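Local coordinates for hemolysin-related protein (Vibrio cholerae serotype O1, PDB 6MLT), which serves as a secreted, calcium-binding protein of the biofilm matrix and, through a lectin domain, probably binds carbohydrate in biofilm adhesion, at residues 356-361 with 392-397. Residues are numbered along the deposited sequence; the frame is centred on the assembly and turned at random.
Sequences DVTYGK and FTSTTV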
ATOM      1  N   ASP A 356     -11.361   6.475 -38.561  1.00 23.12           N
ATOM      2  CA  ASP A 356     -12.002   7.036 -39.742  1.00 24.53           C
ATOM      3  C   ASP A 356     -13.441   7.382 -39.378  1.00 25.44           C
ATOM      4  O   ASP A 356     -14.196   6.515 -38.924  1.00 26.27           O
ATOM      5  CB  ASP A 356     -11.964   6.047 -40.908  1.00 28.92           C
ATOM      6  CG  ASP A 356     -10.549   5.729 -41.358  1.00 38.23           C
ATOM      7  OD1 ASP A 356      -9.815   6.669 -41.722  1.00 40.28           O
ATOM      8  OD2 ASP A 356     -10.165   4.542 -41.335  1.00 41.51           O
ATOM      9  N   VAL A 357     -13.814   8.645 -39.570  1.00 21.18           N
ATOM     10  CA  VAL A 357     -15.146   9.139 -39.243  1.00 20.40           C
ATOM     11  C   VAL A 357     -15.858   9.486 -40.538  1.00 19.32           C
ATOM     12  O   VAL A 357     -15.337  10.262 -41.350  1.00 20.13           O
ATOM     13  CB  VAL A 357     -15.089  10.366 -38.320  1.00 23.12           C
ATOM     14  CG1 VAL A 357     -16.506  10.848 -37.979  1.00 23.55           C
ATOM     15  CG2 VAL A 357     -14.319  10.043 -37.066  1.00 24.74           C
ATOM     16  N   THR A 358     -17.045   8.917 -40.725  1.00 17.17           N
ATOM     17  CA  THR A 358     -17.917   9.233 -41.848  1.00 17.13           C
ATOM     18  C   THR A 358     -19.109  10.004 -41.304  1.00 18.57           C
ATOM     19  O   THR A 358     -19.834   9.501 -40.437  1.00 19.12           O
ATOM     20  CB  THR A 358     -18.371   7.967 -42.572  1.00 18.39           C
ATOM     21  OG1 THR A 358     -17.228   7.264 -43.069  1.00 20.59           O
ATOM     22  CG2 THR A 358     -19.292   8.310 -43.745  1.00 19.86           C
ATOM     23  N   TYR A 359     -19.296  11.226 -41.790  1.00 18.19           N
ATOM     24  CA  TYR A 359     -20.399  12.068 -41.358  1.00 17.35           C
ATOM     25  C   TYR A 359     -21.089  12.664 -42.576  1.00 19.23           C
ATOM     26  O   TYR A 359     -20.465  12.901 -43.616  1.00 17.77           O
ATOM     27  CB  TYR A 359     -19.924  13.187 -40.407  1.00 17.54           C
ATOM     28  CG  TYR A 359     -18.873  14.105 -40.979  1.00 19.89           C
ATOM     29  CD1 TYR A 359     -17.521  13.797 -40.876  1.00 20.41           C
ATOM     30  CD2 TYR A 359     -19.231  15.284 -41.611  1.00 23.78           C
ATOM     31  CE1 TYR A 359     -16.553  14.643 -41.396  1.00 24.34           C
ATOM     32  CE2 TYR A 359     -18.271  16.136 -42.137  1.00 28.11           C
ATOM     33  CZ  TYR A 359     -16.937  15.809 -42.024  1.00 29.50           C
ATOM     34  OH  TYR A 359     -15.988  16.654 -42.542  1.00 33.68           O
ATOM     35  N   GLY A 360     -22.390  12.893 -42.438  1.00 19.42           N
ATOM     36  CA  GLY A 360     -23.157  13.443 -43.536  1.00 19.75           C
ATOM     37  C   GLY A 360     -24.644  13.275 -43.297  1.00 21.68           C
ATOM     38  O   GLY A 360     -25.097  13.152 -42.156  1.00 19.04           O
ATOM     39  N   LYS A 361     -25.391  13.269 -44.395  1.00 20.52           N
ATOM     40  CA  LYS A 361     -26.844  13.217 -44.339  1.00 22.76           C
ATOM     41  C   LYS A 361     -27.305  11.768 -44.254  1.00 23.29           C
ATOM     42  O   LYS A 361     -27.008  10.957 -45.138  1.00 22.01           O
ATOM     43  CB  LYS A 361     -27.458  13.900 -45.554  1.00 24.20           C
ATOM     44  CG  LYS A 361     -28.961  14.070 -45.467  1.00 30.42           C
ATOM     45  CD  LYS A 361     -29.482  14.831 -46.677  1.00 41.73           C
ATOM     46  CE  LYS A 361     -30.663  15.710 -46.327  1.00 55.79           C
ATOM     47  NZ  LYS A 361     -30.928  16.718 -47.394  1.00 65.34           N
ATOM     48  N   PHE A 392     -26.837   9.361 -47.458  1.00 17.40           N
ATOM     49  CA  PHE A 392     -27.286   9.957 -48.706  1.00 18.24           C
ATOM     50  C   PHE A 392     -26.153  10.764 -49.337  1.00 18.69           C
ATOM     51  O   PHE A 392     -25.912  10.667 -50.543  1.00 19.42           O
ATOM     52  CB  PHE A 392     -28.522  10.831 -48.456  1.00 19.58           C
ATOM     53  CG  PHE A 392     -29.016  11.541 -49.668  1.00 22.29           C
ATOM     54  CD1 PHE A 392     -29.794  10.883 -50.604  1.00 23.41           C
ATOM     55  CD2 PHE A 392     -28.712  12.873 -49.872  1.00 26.34           C
ATOM     56  CE1 PHE A 392     -30.250  11.542 -51.727  1.00 27.23           C
ATOM     57  CE2 PHE A 392     -29.165  13.535 -50.999  1.00 28.20           C
ATOM     58  CZ  PHE A 392     -29.938  12.864 -51.922  1.00 28.08           C
ATOM     59  N   THR A 393     -25.462  11.564 -48.524  1.00 18.43           N
ATOM     60  CA  THR A 393     -24.165  12.137 -48.849  1.00 19.82           C
ATOM     61  C   THR A 393     -23.300  12.033 -47.604  1.00 21.69           C
ATOM     62  O   THR A 393     -23.805  12.098 -46.478  1.00 21.64           O
ATOM     63  CB  THR A 393     -24.249  13.607 -49.274  1.00 22.27           C
ATOM     64  OG1 THR A 393     -24.781  14.378 -48.193  1.00 23.52           O
ATOM     65  CG2 THR A 393     -25.141  13.781 -50.490  1.00 25.58           C
ATOM     66  N   SER A 394     -21.993  11.873 -47.801  1.00 19.65           N
ATOM     67  CA  SER A 394     -21.112  11.781 -46.654  1.00 20.32           C
ATOM     68  C   SER A 394     -19.714  12.255 -47.016  1.00 19.48           C
ATOM     69  O   SER A 394     -19.338  12.352 -48.189  1.00 20.25           O
ATOM     70  CB  SER A 394     -21.052  10.356 -46.097  1.00 17.28           C
ATOM     71  OG  SER A 394     -20.348   9.498 -46.974  1.00 20.73           O
ATOM     72  N   THR A 395     -18.972  12.567 -45.962  1.00 19.52           N
ATOM     73  CA  THR A 395     -17.550  12.854 -45.990  1.00 19.57           C
ATOM     74  C   THR A 395     -16.869  11.871 -45.053  1.00 19.88           C
ATOM     75  O   THR A 395     -17.396  11.578 -43.979  1.00 19.59           O
ATOM     76  CB  THR A 395     -17.275  14.295 -45.512  1.00 21.97           C
ATOM     77  OG1 THR A 395     -18.004  15.214 -46.319  1.00 20.54           O
ATOM     78  CG2 THR A 395     -15.788  14.620 -45.568  1.00 24.60           C
ATOM     79  N   THR A 396     -15.703  11.368 -45.448  1.00 19.72           N
ATOM     80  CA  THR A 396     -14.906  10.507 -44.583  1.00 19.52           C
ATOM     81  C   THR A 396     -13.563  11.174 -44.330  1.00 20.76           C
ATOM     82  O   THR A 396     -12.933  11.679 -45.265  1.00 21.80           O
ATOM     83  CB  THR A 396     -14.711   9.115 -45.198  1.00 21.90           C
ATOM     84  OG1 THR A 396     -15.986   8.482 -45.357  1.00 20.48           O
ATOM     85  CG2 THR A 396     -13.830   8.242 -44.303  1.00 24.08           C
ATOM     86  N   VAL A 397     -13.136  11.178 -43.067  1.00 22.03           N
ATOM     87  CA  VAL A 397     -11.880  11.790 -42.647  1.00 28.28           C
ATOM     88  C   VAL A 397     -11.194  10.851 -41.666  1.00 27.01           C
ATOM     89  O   VAL A 397     -11.849  10.126 -40.912  1.00 28.00           O
ATOM     90  CB  VAL A 397     -12.097  13.179 -41.998  1.00 39.43           C
ATOM     91  CG1 VAL A 397     -10.779  13.755 -41.473  1.00 46.27           C
ATOM     92  CG2 VAL A 397     -12.720  14.135 -42.995  1.00 47.16           C
TER
HETATM   93  O   HOH W   1     -20.708  15.350 -45.284  1.00 20.09           O
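Tyr-359 lays one face of its ring over the side chain of Thr-395, its partner on the neighbouring antiparallel strand, the two running alongside each other, and the tyrosine is worth following outward from CB. With chi1 at 58°, CG sits between the backbone N and the carbonyl carbon, which swings the ring over the adjoining strand instead of away from it. CG and CD1 lie near Thr-395 O, CD1 at 3.8 Å, the carbonyl that also accepts the tyrosine's own N-H. Farther out, CE1 comes within 4.2 Å of Val-397 CG2, while on the ring's other flank CE2 lies near Thr-395 CB. CZ of Tyr-359 comes closest to Thr-395 CB, at 3.8 Å. That CB lies over the face but toward the rim, a CH-pi contact 4.1 Å from the centroid of the Tyr-359 ring. At the tip, OH of Tyr-359 meets the methyl CG2 of Thr-395 at 3.7 Å.

Underneath, Tyr-359 and Thr-395 form a hydrogen-bonded pair, and Val-357 with Val-397 another, each exchanging two N-H...O bonds. A water donates to Tyr-359 O and also bonds Thr-395 OG1, tying that side chain back to the opposite backbone. Strand 394-400 is an edge strand of a four-stranded antiparallel sheet, one of the three such sheets that make up the beta-prism lectin domain; Tyr-300, from another of them, touches Val-357, Tyr-359 and Val-397.

The opposite face carries Thr-358 and Thr-396, a non-hydrogen-bonded pair whose hydroxyls bond each other, OG1 to OG1 at 2.9 Å. Lys-388 also holds the Thr-396 hydroxyl. CG2 of Thr-358, anti to the backbone N, reaches diagonally across to CB of Ser-394, 3.6 Å away. Beyond Gly-360, where the chain turns a corner, Phe-392 N still reaches Lys-361 O at 2.8 Å, and the two side chains run alongside each other, the lysine's CD against the phenylalanine's CD2.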